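Local coordinates for protein Ulp1-like SUMO protease (Chaetomium thermophilum, PDB 6DG4) that probably cleaves SUMO from its conjugates and precursors as a Ulp1-type cysteine protease, this chain being the C-terminal catalytic domain of a longer protein, at residues Q10-L15 with Q221-A226; E51-A56 with Q233-V238; P55-L60 with N198-G203; L153-A158 with P194-G199; G203-T208 with A226-Q231. All coordinates share one frame; numbering follows the deposited sequence.

Contact 1 of 5, residues Q10-L15 with Q221-A226; sequences QLITPL and QAYTEA
L11 and I12 meet A222 and Y223 in a water-bridged, loop-to-loop contact, where the N-terminal loop ahead of helix 17-27 lies against the connection between helices 202-215 and 228-241. The carbonyl oxygen of A222 is the polar centre, and two waters donate to it. Water 1 sits 2.8 Å from A222 O and accepts from I12 N and from the amide NE2 of Q10, the latter at 2.9 Å. Water 2, 2.7 Å from A222 O, accepts from the backbone N of L11 at 2.8 Å. Three N-H groups of the N-terminal loop are thus relayed to one carbonyl without touching it. In the fold of this Ulp1-type catalytic domain, the contact ties the N-terminal loop to the joint between two successive helices of the helical side. Beside the water-bridged part the contact is apolar. I12 CD1 comes up to Y223 CB at 3.6 Å, and L11 CD2 packs on A222 CB at 4.0 Å while also reaching Y223 CD1. L11 lies alongside Y223, both heading the same way. The Y223 ring is steered by a first torsion of 74°, which wedges CG between backbone N and carbonyl carbon. From there the ring passes onto helix 202-215, touching F205 and T208, and its OH is hydrogen-bonded to OD1 of N209.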
# COMPACT_ATOMS: atom_id res chain seq x y z
N GLN A 10 11.93 -10.88 11.31
CA GLN A 10 10.66 -11.44 10.88
C GLN A 10 9.62 -10.34 10.66
O GLN A 10 9.35 -9.54 11.56
CB GLN A 10 10.16 -12.41 11.95
CG GLN A 10 8.95 -13.23 11.54
CD GLN A 10 9.32 -14.40 10.68
OE1 GLN A 10 10.20 -15.18 11.04
NE2 GLN A 10 8.67 -14.53 9.53
N LEU A 11 9.02 -10.33 9.47
CA LEU A 11 8.12 -9.24 9.10
C LEU A 11 6.82 -9.28 9.90
O LEU A 11 6.35 -8.24 10.36
CB LEU A 11 7.83 -9.28 7.60
CG LEU A 11 6.88 -8.19 7.09
CD1 LEU A 11 7.50 -6.80 7.24
CD2 LEU A 11 6.48 -8.44 5.65
N ILE A 12 6.22 -10.45 10.02
CA ILE A 12 4.91 -10.61 10.65
C ILE A 12 5.10 -11.43 11.91
O ILE A 12 5.37 -12.64 11.83
CB ILE A 12 3.90 -11.28 9.71
CG1 ILE A 12 3.81 -10.50 8.39
CG2 ILE A 12 2.54 -11.37 10.37
CD1 ILE A 12 2.94 -11.17 7.35
N THR A 13 4.97 -10.78 13.06
CA THR A 13 5.26 -11.37 14.36
C THR A 13 4.08 -11.20 15.31
O THR A 13 3.29 -10.26 15.17
CB THR A 13 6.49 -10.70 14.97
OG1 THR A 13 6.33 -9.27 14.91
CG2 THR A 13 7.76 -11.07 14.24
N PRO A 14 3.95 -12.09 16.29
CA PRO A 14 2.82 -11.98 17.22
C PRO A 14 2.88 -10.72 18.07
O PRO A 14 3.96 -10.23 18.43
CB PRO A 14 2.96 -13.25 18.08
CG PRO A 14 4.40 -13.67 17.92
CD PRO A 14 4.78 -13.28 16.54
N LEU A 15 1.71 -10.20 18.41
CA LEU A 15 1.61 -8.98 19.20
C LEU A 15 1.76 -9.26 20.69
O LEU A 15 1.47 -10.35 21.18
CB LEU A 15 0.24 -8.33 18.98
CG LEU A 15 -0.01 -7.73 17.59
CD1 LEU A 15 -1.49 -7.46 17.42
CD2 LEU A 15 0.78 -6.46 17.40
N GLN A 221 10.80 -13.17 0.10
CA GLN A 221 11.65 -13.65 1.17
C GLN A 221 11.08 -13.37 2.55
O GLN A 221 11.67 -13.79 3.54
CB GLN A 221 13.04 -12.99 1.05
CG GLN A 221 13.77 -13.36 -0.23
CD GLN A 221 15.08 -12.63 -0.43
OE1 GLN A 221 15.36 -11.62 0.22
NE2 GLN A 221 15.90 -13.13 -1.35
N ALA A 222 9.93 -12.69 2.64
CA ALA A 222 9.54 -12.03 3.88
C ALA A 222 8.31 -12.60 4.58
O ALA A 222 8.20 -12.43 5.80
CB ALA A 222 9.30 -10.54 3.65
N TYR A 223 7.38 -13.24 3.89
CA TYR A 223 6.14 -13.65 4.55
C TYR A 223 5.46 -14.77 3.76
O TYR A 223 5.88 -15.11 2.65
CB TYR A 223 5.21 -12.44 4.79
CG TYR A 223 4.50 -11.89 3.57
CD1 TYR A 223 5.13 -10.99 2.70
CD2 TYR A 223 3.19 -12.25 3.30
CE1 TYR A 223 4.47 -10.49 1.59
CE2 TYR A 223 2.52 -11.75 2.19
CZ TYR A 223 3.15 -10.87 1.35
OH TYR A 223 2.45 -10.39 0.26
N THR A 224 4.43 -15.34 4.38
CA THR A 224 3.63 -16.40 3.77
C THR A 224 2.14 -16.09 3.95
O THR A 224 1.74 -15.32 4.83
CB THR A 224 3.88 -17.76 4.43
OG1 THR A 224 3.29 -17.74 5.74
CG2 THR A 224 5.37 -18.05 4.55
N GLU A 225 1.33 -16.76 3.13
CA GLU A 225 -0.12 -16.61 3.24
C GLU A 225 -0.63 -17.03 4.61
O GLU A 225 -1.55 -16.41 5.16
CB GLU A 225 -0.81 -17.42 2.13
CG GLU A 225 -2.32 -17.26 2.13
CD GLU A 225 -2.98 -17.86 0.90
OE1 GLU A 225 -2.71 -19.05 0.61
OE2 GLU A 225 -3.78 -17.16 0.24
N ALA A 226 -0.06 -18.09 5.19
CA ALA A 226 -0.54 -18.57 6.48
C ALA A 226 -0.32 -17.57 7.61
O ALA A 226 -0.95 -17.71 8.67
CB ALA A 226 0.12 -19.91 6.82
O HOH W 1 6.78 -12.77 8.21
O HOH W 2 10.29 -11.82 7.41

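Contact 2 of 5, residues E51-A56 with Q233-V238; sequences EKLLPA and QRIAAV
The carbonyl O of L53 accepts from NH1 of R232, the residue just before Q233, a polar tie from the loop to the helix on which L53 and L54 rest. The motif is a loop packed against a helix in the helical part of the Ulp1-type, papain-like catalytic domain: the connection between helices 46-50 and 62-80 lays two consecutive leucines on one side of helix 228-241, and the side chains meet across it through methyl and methine contacts alone. A236, small and turned toward the loop, is the common seat, with its CB 3.7 Å from L53 CD2 and equally 3.7 Å from L54 CD2. L53 gets there with CG anti to the backbone N (chi1 176°), and both its methyls also lie 4.1 Å from I235 CG2, the two side chains crossing at a slant. L54 approaches on the Q233 side of A236 and continues onto V23 and R27 of helix 17-27 and onto F49, so helices 17-27 and 46-50 close the same apolar cluster. Toward the N-terminal side of A236, L54 CD2 rests 3.9 Å from Q233 CA.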
# COMPACT_ATOMS: atom_id res chain seq x y z
N GLU A 51 -15.71 -6.49 11.14
CA GLU A 51 -16.25 -7.11 9.95
C GLU A 51 -15.36 -6.98 8.73
O GLU A 51 -15.45 -7.83 7.83
CB GLU A 51 -17.63 -6.52 9.62
CG GLU A 51 -18.66 -6.76 10.72
CD GLU A 51 -20.02 -6.20 10.38
OE1 GLU A 51 -20.54 -6.52 9.30
OE2 GLU A 51 -20.56 -5.42 11.18
N LYS A 52 -14.49 -5.97 8.68
CA LYS A 52 -13.76 -5.63 7.46
C LYS A 52 -12.24 -5.72 7.62
O LYS A 52 -11.51 -5.20 6.77
CB LYS A 52 -14.18 -4.25 6.96
CG LYS A 52 -15.69 -4.08 6.78
CD LYS A 52 -16.25 -5.03 5.73
CE LYS A 52 -17.76 -4.87 5.57
NZ LYS A 52 -18.30 -5.73 4.48
N LEU A 53 -11.75 -6.38 8.67
CA LEU A 53 -10.32 -6.54 8.85
C LEU A 53 -9.95 -7.78 9.65
O LEU A 53 -9.20 -8.64 9.17
CB LEU A 53 -9.72 -5.29 9.51
CG LEU A 53 -8.22 -5.35 9.84
CD1 LEU A 53 -7.35 -5.74 8.66
CD2 LEU A 53 -7.77 -4.00 10.39
N LEU A 54 -10.46 -7.90 10.87
CA LEU A 54 -9.92 -8.88 11.79
C LEU A 54 -10.25 -10.34 11.51
O LEU A 54 -9.39 -11.20 11.70
CB LEU A 54 -10.30 -8.53 13.24
CG LEU A 54 -9.56 -7.31 13.78
CD1 LEU A 54 -10.19 -6.88 15.10
CD2 LEU A 54 -8.08 -7.60 13.94
N PRO A 55 -11.47 -10.69 11.09
CA PRO A 55 -11.73 -12.10 10.79
C PRO A 55 -10.78 -12.60 9.71
O PRO A 55 -10.52 -11.91 8.72
CB PRO A 55 -13.18 -12.12 10.32
CG PRO A 55 -13.78 -10.88 10.90
CD PRO A 55 -12.67 -9.86 10.89
N ALA A 56 -10.26 -13.81 9.91
CA ALA A 56 -9.26 -14.36 9.00
C ALA A 56 -9.80 -14.54 7.59
O ALA A 56 -9.01 -14.66 6.65
CB ALA A 56 -8.76 -15.70 9.54
N GLN A 233 -4.32 -8.65 12.50
CA GLN A 233 -4.25 -8.08 13.84
C GLN A 233 -3.21 -6.98 13.91
O GLN A 233 -3.43 -5.96 14.58
CB GLN A 233 -3.88 -9.16 14.85
CG GLN A 233 -4.89 -10.23 15.05
CD GLN A 233 -4.47 -11.13 16.20
OE1 GLN A 233 -5.14 -11.20 17.23
NE2 GLN A 233 -3.34 -11.79 16.03
N ARG A 234 -2.07 -7.18 13.25
CA ARG A 234 -1.02 -6.17 13.27
C ARG A 234 -1.46 -4.90 12.55
O ARG A 234 -1.19 -3.79 13.02
CB ARG A 234 0.26 -6.73 12.65
CG ARG A 234 0.85 -7.90 13.44
CD ARG A 234 2.21 -8.34 12.89
NE ARG A 234 3.13 -7.21 12.96
CZ ARG A 234 3.72 -6.77 14.06
NH1 ARG A 234 3.55 -7.38 15.23
NH2 ARG A 234 4.49 -5.70 14.00
N ILE A 235 -2.13 -5.05 11.41
CA ILE A 235 -2.67 -3.89 10.70
C ILE A 235 -3.65 -3.15 11.59
O ILE A 235 -3.64 -1.91 11.67
CB ILE A 235 -3.31 -4.32 9.37
CG1 ILE A 235 -2.24 -4.81 8.39
CG2 ILE A 235 -4.11 -3.17 8.75
CD1 ILE A 235 -2.82 -5.64 7.25
N ALA A 236 -4.52 -3.89 12.28
CA ALA A 236 -5.47 -3.26 13.19
C ALA A 236 -4.75 -2.46 14.26
O ALA A 236 -5.13 -1.32 14.56
CB ALA A 236 -6.37 -4.33 13.83
N ALA A 237 -3.71 -3.04 14.86
CA ALA A 237 -2.94 -2.34 15.88
C ALA A 237 -2.30 -1.07 15.33
O ALA A 237 -2.31 -0.02 15.99
CB ALA A 237 -1.87 -3.27 16.47
N VAL A 238 -1.73 -1.14 14.12
CA VAL A 238 -1.13 0.04 13.51
C VAL A 238 -2.17 1.14 13.33
O VAL A 238 -1.92 2.32 13.62
CB VAL A 238 -0.45 -0.33 12.18
CG1 VAL A 238 -0.06 0.93 11.41
CG2 VAL A 238 0.78 -1.19 12.43

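Contact 3 of 5, residues P55-L60 with N198-G203; sequences PATAWL and NGWDCG
W59 and W200 meet at about a right angle, the indole of W59 lying flat against the backbone from which the W200 side chain rises. W200 CA stands over the five-membered ring of W59, 3.6 Å from its centroid and 13° off the normal, a CH-pi contact. G199 O sits over the same face, toward the edge of the six-membered ring and 3.3 Å from W59 CH2. Farther along, C202 SG approaches W59 CZ3 obliquely at 3.8 Å, a sulfur-aromatic contact. The W200 ring is itself sandwiched: T57 CG2 lies over its six-membered ring, 3.5 Å from the centroid, while N198 CB covers the opposite face. T57 is delivered by a type I turn from P55 to A58. Two waters sew the backbones together. Water 4 donates to W200 O at 2.8 Å and accepts from L60 N and G203 N; water 3 donates to both A56 O and D201 OD1. One shell out, D201 is fixed twice, by N198 ND2, which reaches D201 OD2 at 3.1 Å and nearly straight (173°), and by a salt bridge from OD1 to R232 NH2. The other arm of R232, NH1, bonds to A58 O, so one arginine of helix 228-241 holds both segments. C202, near the beginning of helix 202-215, touches H137. The arrangement is consistent with the active-site cleft of Ulp1-family proteases, where a tryptophan beside the nucleophilic cysteine clamps the diglycine tail of SUMO; W59 and C202 probably fill those roles here.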
# COMPACT_ATOMS: atom_id res chain seq x y z
N PRO A 55 -11.47 -10.69 11.09
CA PRO A 55 -11.73 -12.10 10.79
C PRO A 55 -10.78 -12.60 9.71
O PRO A 55 -10.52 -11.91 8.72
CB PRO A 55 -13.18 -12.12 10.32
CG PRO A 55 -13.78 -10.88 10.90
CD PRO A 55 -12.67 -9.86 10.89
N ALA A 56 -10.26 -13.81 9.91
CA ALA A 56 -9.26 -14.36 9.00
C ALA A 56 -9.80 -14.54 7.59
O ALA A 56 -9.01 -14.66 6.65
CB ALA A 56 -8.76 -15.70 9.54
N THR A 57 -11.13 -14.57 7.42
CA THR A 57 -11.72 -14.73 6.09
C THR A 57 -12.46 -13.48 5.62
O THR A 57 -13.19 -13.55 4.63
CB THR A 57 -12.66 -15.95 6.03
OG1 THR A 57 -13.80 -15.76 6.88
CG2 THR A 57 -11.92 -17.22 6.42
N ALA A 58 -12.27 -12.34 6.28
CA ALA A 58 -12.97 -11.13 5.89
C ALA A 58 -12.29 -10.45 4.72
O ALA A 58 -11.06 -10.39 4.63
CB ALA A 58 -13.03 -10.15 7.07
N TRP A 59 -13.09 -9.91 3.81
CA TRP A 59 -12.56 -9.06 2.76
C TRP A 59 -12.40 -7.64 3.31
O TRP A 59 -13.34 -7.08 3.88
CB TRP A 59 -13.49 -9.08 1.56
CG TRP A 59 -13.55 -10.42 0.85
CD1 TRP A 59 -14.08 -11.58 1.33
CD2 TRP A 59 -13.07 -10.71 -0.48
NE1 TRP A 59 -13.96 -12.58 0.40
CE2 TRP A 59 -13.35 -12.08 -0.72
CE3 TRP A 59 -12.45 -9.96 -1.48
CZ2 TRP A 59 -13.02 -12.70 -1.93
CZ3 TRP A 59 -12.12 -10.58 -2.67
CH2 TRP A 59 -12.41 -11.94 -2.88
N LEU A 60 -11.20 -7.08 3.18
CA LEU A 60 -10.94 -5.75 3.70
C LEU A 60 -11.69 -4.69 2.89
O LEU A 60 -11.95 -4.86 1.69
CB LEU A 60 -9.43 -5.46 3.67
CG LEU A 60 -8.62 -5.91 4.89
CD1 LEU A 60 -8.80 -7.38 5.19
CD2 LEU A 60 -7.13 -5.59 4.70
N ASN A 198 -6.39 -17.87 -1.10
CA ASN A 198 -7.66 -17.42 -0.54
C ASN A 198 -8.05 -16.06 -1.11
O ASN A 198 -7.33 -15.08 -0.93
CB ASN A 198 -7.50 -17.24 0.98
CG ASN A 198 -6.98 -18.49 1.69
OD1 ASN A 198 -7.35 -19.61 1.38
ND2 ASN A 198 -6.13 -18.27 2.70
N GLY A 199 -9.23 -15.98 -1.75
CA GLY A 199 -9.68 -14.70 -2.29
C GLY A 199 -9.74 -13.58 -1.27
O GLY A 199 -9.39 -12.44 -1.57
N TRP A 200 -10.16 -13.91 -0.04
CA TRP A 200 -10.36 -12.88 0.98
C TRP A 200 -9.05 -12.23 1.40
O TRP A 200 -9.08 -11.17 2.04
CB TRP A 200 -11.04 -13.45 2.23
CG TRP A 200 -10.32 -14.64 2.82
CD1 TRP A 200 -9.07 -14.64 3.39
CD2 TRP A 200 -10.78 -15.99 2.89
NE1 TRP A 200 -8.74 -15.90 3.81
CE2 TRP A 200 -9.77 -16.75 3.51
CE3 TRP A 200 -11.96 -16.64 2.50
CZ2 TRP A 200 -9.90 -18.12 3.73
CZ3 TRP A 200 -12.09 -17.99 2.73
CH2 TRP A 200 -11.06 -18.72 3.34
N ASP A 201 -7.91 -12.84 1.09
CA ASP A 201 -6.64 -12.32 1.57
C ASP A 201 -6.06 -11.24 0.67
O ASP A 201 -5.06 -10.63 1.05
CB ASP A 201 -5.63 -13.46 1.76
CG ASP A 201 -5.75 -14.12 3.12
OD1 ASP A 201 -6.15 -13.45 4.09
OD2 ASP A 201 -5.43 -15.32 3.22
N CYS A 202 -6.67 -10.95 -0.48
CA CYS A 202 -6.07 -10.02 -1.44
C CYS A 202 -5.73 -8.67 -0.83
O CYS A 202 -4.68 -8.09 -1.14
CB CYS A 202 -6.99 -9.85 -2.66
SG CYS A 202 -8.63 -9.14 -2.32
N GLY A 203 -6.62 -8.11 -0.01
CA GLY A 203 -6.32 -6.82 0.59
C GLY A 203 -5.15 -6.88 1.55
O GLY A 203 -4.39 -5.91 1.67
O HOH W 3 -6.22 -14.18 6.67
O HOH W 4 -9.17 -8.47 1.35

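Contact 4 of 5, residues L153-A158 with P194-G199; sequences LDSMAA and PRQTNG. With SO4 (sulfate ion), chain C.
The backbones of S155 and Q196 are joined by one good bond, Q196 N to S155 O at 2.8 Å and 165°, with the donor above the carbonyl plane; A158 N reaches the same oxygen from the opposite face. On the side chains, the S155 hydroxyl donates to Q196 OE1 at 2.6 Å, a short bond that fixes the rotation of the amide. OG of S155 points between its own backbone N and carbonyl carbon (chi1 50°), while the extended Q196 chain comes alongside to meet it. The other amide branch, NE2, lies 3.3 Å from M156 CG. R195 leaves on the outer side. Its guanidinium presents one face to A158 CB, 3.5 Å from NH2, and at its edge NH1 bonds to O1 of a sulfate at 2.8 Å, an ion probably from the crystallisation liquor that R160 also holds. Water 5 lies at the same guanidinium's edge, accepting from R195 NH1 and donating to M156 O and Q196 O. Just upstream, D154 OD1 accepts from M156 N at 2.9 Å in an Asx turn and from H137 NE2. An Asp-His pair with a nearby glutamine is consistent with the papain-like site of Ulp1 proteases, D154 serving the triad and Q196 the oxyanion hole. The contact joins the loop after strand 149-153 to the loop between strand 187-188 and helix 202-215: F205 of that helix backs S155 and Q196, and H137 of strand 137-144 touches M156 and Q196.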
# COMPACT_ATOMS: atom_id res chain seq x y z
N LEU A 153 1.76 -5.93 -8.82
CA LEU A 153 1.92 -7.09 -7.95
C LEU A 153 0.54 -7.67 -7.68
O LEU A 153 -0.27 -7.07 -6.97
CB LEU A 153 2.62 -6.73 -6.65
CG LEU A 153 4.13 -6.48 -6.76
CD1 LEU A 153 4.43 -5.12 -7.36
CD2 LEU A 153 4.81 -6.64 -5.41
N ASP A 154 0.28 -8.84 -8.26
CA ASP A 154 -0.98 -9.55 -8.09
C ASP A 154 -0.66 -10.85 -7.36
O ASP A 154 0.02 -11.72 -7.90
CB ASP A 154 -1.59 -9.84 -9.46
CG ASP A 154 -2.96 -10.45 -9.37
OD1 ASP A 154 -3.32 -10.97 -8.29
OD2 ASP A 154 -3.68 -10.42 -10.39
N SER A 155 -1.14 -10.96 -6.12
CA SER A 155 -0.87 -12.15 -5.32
C SER A 155 -1.42 -13.42 -5.96
O SER A 155 -0.90 -14.51 -5.71
CB SER A 155 -1.41 -11.97 -3.90
OG SER A 155 -2.76 -11.52 -3.88
N MET A 156 -2.46 -13.31 -6.79
CA MET A 156 -2.98 -14.51 -7.45
C MET A 156 -2.00 -15.10 -8.44
O MET A 156 -2.14 -16.28 -8.79
CB MET A 156 -4.32 -14.21 -8.11
CG MET A 156 -5.41 -14.05 -7.08
SD MET A 156 -7.01 -13.62 -7.76
CE MET A 156 -7.32 -15.04 -8.82
N ALA A 157 -1.00 -14.33 -8.87
CA ALA A 157 0.02 -14.80 -9.80
C ALA A 157 1.40 -14.83 -9.15
O ALA A 157 2.42 -14.69 -9.82
CB ALA A 157 0.03 -13.93 -11.05
N ALA A 158 1.44 -15.03 -7.83
CA ALA A 158 2.70 -15.05 -7.09
C ALA A 158 3.53 -13.81 -7.42
O ALA A 158 4.75 -13.88 -7.60
CB ALA A 158 3.48 -16.34 -7.33
N PRO A 194 4.58 -13.61 -2.39
CA PRO A 194 3.86 -14.80 -1.91
C PRO A 194 2.56 -15.01 -2.66
O PRO A 194 1.86 -14.06 -3.03
CB PRO A 194 3.63 -14.48 -0.43
CG PRO A 194 4.81 -13.63 -0.07
CD PRO A 194 5.02 -12.76 -1.27
N ARG A 195 2.23 -16.28 -2.88
CA ARG A 195 1.07 -16.65 -3.67
C ARG A 195 -0.20 -16.68 -2.84
O ARG A 195 -0.22 -17.19 -1.71
CB ARG A 195 1.29 -18.04 -4.29
CG ARG A 195 0.14 -18.50 -5.18
CD ARG A 195 0.44 -19.84 -5.82
NE ARG A 195 1.51 -19.74 -6.81
CZ ARG A 195 1.34 -19.30 -8.05
NH1 ARG A 195 0.14 -18.90 -8.46
NH2 ARG A 195 2.37 -19.26 -8.89
N GLN A 196 -1.27 -16.16 -3.43
CA GLN A 196 -2.59 -16.20 -2.85
C GLN A 196 -3.34 -17.44 -3.30
O GLN A 196 -3.39 -17.76 -4.49
CB GLN A 196 -3.38 -14.96 -3.31
CG GLN A 196 -4.84 -15.00 -2.95
CD GLN A 196 -5.59 -13.80 -3.51
OE1 GLN A 196 -5.09 -12.68 -3.49
NE2 GLN A 196 -6.78 -14.05 -4.05
N THR A 197 -3.89 -18.16 -2.32
CA THR A 197 -4.91 -19.18 -2.51
C THR A 197 -6.30 -18.65 -2.18
O THR A 197 -7.26 -18.92 -2.91
CB THR A 197 -4.63 -20.38 -1.59
OG1 THR A 197 -3.36 -20.94 -1.91
CG2 THR A 197 -5.71 -21.44 -1.74
N ASN A 198 -6.39 -17.87 -1.10
CA ASN A 198 -7.66 -17.42 -0.54
C ASN A 198 -8.05 -16.06 -1.11
O ASN A 198 -7.33 -15.08 -0.93
CB ASN A 198 -7.50 -17.24 0.98
CG ASN A 198 -6.98 -18.49 1.69
OD1 ASN A 198 -7.35 -19.61 1.38
ND2 ASN A 198 -6.13 -18.27 2.70
N GLY A 199 -9.23 -15.98 -1.75
CA GLY A 199 -9.68 -14.70 -2.29
C GLY A 199 -9.74 -13.58 -1.27
O GLY A 199 -9.39 -12.44 -1.57
S SO4 C . 0.35 -18.29 -12.18
O1 SO4 C . -0.56 -18.13 -11.05
O2 SO4 C . 0.72 -19.70 -12.32
O3 SO4 C . -0.31 -17.84 -13.41
O4 SO4 C . 1.56 -17.50 -11.95
O HOH W 5 -2.60 -18.42 -6.98

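Contact 5 of 5, residues G203-T208 with A226-Q231; sequences GVFTIT and AQLPLQ
L228, at the start of helix 228-241, makes the first contact with helix 202-215, and its two methyls go to different neighbours. CD1 sits over the centre of the F205 ring, 3.6 Å from the centroid and 12° off the normal, a CH-pi contact in which the leucine meets the ring at about a right angle. CD2 goes the other way, to V204 CG1 at 3.8 Å, with the V204 and L228 side chains overlapping antiparallel. One turn later comes Q231. Its CG lies anti to the backbone N (chi1 -178°) and packs on V204 CG1 at 3.7 Å; a bend at the next bond then swings the amide toward T208. There NE2 donates to T208 OG1 at 3.0 Å and 159°, with the hydroxyl close to the amide plane. T208 OG1 passes its own hydrogen back to V204 O at 2.8 Å, so the glutamine is linked through a threonine to the main chain of helix 202-215. V204 O also receives T208 N, the two donors coming from opposite faces of its plane. All five touching residues are buried. I235 also packs on V204, while S155 and Q196 cover the F205 face opposite L228. Such packing, the first turn of helix 228-241 set against the side of helix 202-215, belongs to the helical half of the papain-like Ulp1 fold, where helix 202-215 carries the probable catalytic cysteine, C202, near its N-terminal end.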
# COMPACT_ATOMS: atom_id res chain seq x y z
N GLY A 203 -6.62 -8.11 -0.01
CA GLY A 203 -6.32 -6.82 0.59
C GLY A 203 -5.15 -6.88 1.55
O GLY A 203 -4.39 -5.91 1.67
N VAL A 204 -4.98 -8.01 2.24
CA VAL A 204 -3.85 -8.14 3.15
C VAL A 204 -2.55 -8.31 2.38
O VAL A 204 -1.51 -7.75 2.74
CB VAL A 204 -4.09 -9.28 4.16
CG1 VAL A 204 -3.05 -9.20 5.27
CG2 VAL A 204 -5.50 -9.22 4.74
N PHE A 205 -2.58 -9.09 1.30
CA PHE A 205 -1.42 -9.18 0.42
C PHE A 205 -1.05 -7.80 -0.14
O PHE A 205 0.13 -7.44 -0.21
CB PHE A 205 -1.71 -10.11 -0.76
CG PHE A 205 -1.60 -11.58 -0.45
CD1 PHE A 205 -0.36 -12.16 -0.22
CD2 PHE A 205 -2.71 -12.40 -0.46
CE1 PHE A 205 -0.24 -13.51 0.03
CE2 PHE A 205 -2.60 -13.75 -0.21
CZ PHE A 205 -1.36 -14.30 0.03
N THR A 206 -2.06 -7.03 -0.57
CA THR A 206 -1.81 -5.71 -1.14
C THR A 206 -1.10 -4.81 -0.14
O THR A 206 -0.10 -4.16 -0.47
CB THR A 206 -3.14 -5.12 -1.62
OG1 THR A 206 -3.63 -5.88 -2.73
CG2 THR A 206 -3.01 -3.67 -2.06
N ILE A 207 -1.60 -4.75 1.10
CA ILE A 207 -0.96 -3.92 2.12
C ILE A 207 0.45 -4.42 2.40
O ILE A 207 1.39 -3.63 2.55
CB ILE A 207 -1.81 -3.92 3.41
CG1 ILE A 207 -3.12 -3.16 3.21
CG2 ILE A 207 -1.01 -3.32 4.57
CD1 ILE A 207 -4.14 -3.43 4.31
N THR A 208 0.62 -5.73 2.53
CA THR A 208 1.91 -6.27 2.94
C THR A 208 2.95 -6.08 1.84
O THR A 208 4.11 -5.75 2.12
CB THR A 208 1.77 -7.74 3.35
OG1 THR A 208 0.78 -7.85 4.39
CG2 THR A 208 3.08 -8.29 3.88
N ALA A 226 -0.06 -18.09 5.19
CA ALA A 226 -0.54 -18.57 6.48
C ALA A 226 -0.32 -17.57 7.61
O ALA A 226 -0.95 -17.71 8.67
CB ALA A 226 0.12 -19.91 6.82
N GLN A 227 0.54 -16.58 7.42
CA GLN A 227 0.76 -15.53 8.42
C GLN A 227 -0.25 -14.40 8.34
O GLN A 227 -0.23 -13.50 9.18
CB GLN A 227 2.17 -14.94 8.25
CG GLN A 227 3.28 -15.92 8.55
CD GLN A 227 4.62 -15.43 8.06
OE1 GLN A 227 4.71 -14.45 7.34
NE2 GLN A 227 5.67 -16.13 8.44
N LEU A 228 -1.16 -14.43 7.38
CA LEU A 228 -2.02 -13.27 7.17
C LEU A 228 -3.10 -13.09 8.23
O LEU A 228 -3.46 -11.94 8.50
CB LEU A 228 -2.59 -13.26 5.76
CG LEU A 228 -1.51 -13.15 4.67
CD1 LEU A 228 -2.15 -13.03 3.32
CD2 LEU A 228 -0.55 -11.98 4.91
N PRO A 229 -3.62 -14.13 8.89
CA PRO A 229 -4.53 -13.85 10.02
C PRO A 229 -3.87 -13.00 11.09
O PRO A 229 -4.48 -12.06 11.62
CB PRO A 229 -4.91 -15.25 10.51
CG PRO A 229 -4.86 -16.09 9.26
CD PRO A 229 -3.65 -15.56 8.51
N LEU A 230 -2.60 -13.28 11.40
CA LEU A 230 -1.87 -12.44 12.33
C LEU A 230 -1.63 -11.05 11.76
O LEU A 230 -1.73 -10.05 12.48
CB LEU A 230 -0.56 -13.13 12.68
CG LEU A 230 0.47 -12.32 13.45
CD1 LEU A 230 -0.11 -11.81 14.76
CD2 LEU A 230 1.70 -13.19 13.66
N GLN A 231 -1.30 -10.97 10.47
CA GLN A 231 -1.07 -9.66 9.87
C GLN A 231 -2.31 -8.77 9.96
O GLN A 231 -2.18 -7.55 10.10
CB GLN A 231 -0.64 -9.84 8.41
CG GLN A 231 -0.31 -8.56 7.67
CD GLN A 231 0.96 -7.88 8.11
OE1 GLN A 231 1.36 -7.93 9.28
NE2 GLN A 231 1.61 -7.21 7.17

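Helices 202-215 and 228-241 organise the set: contacts 3 and 5 share the first, contacts 2 and 5 the second. Contact 5 lies about 8 Å from contacts 1 and 3, about 9 Å from contact 2 and about 11 Å from contact 4, centre to centre, and touches each. Contacts 2 and 4 stand farthest apart, about 19 Å between centres, without touching. Along the chain, contacts 3 and 4 are nested in the loop closed by contact 1, while contacts 1 and 5 cross. The probable active site lies between contacts 3 and 4, which meet where Q196 borders C202; contact 5 packs the helix carrying C202 against helix 228-241, behind that site.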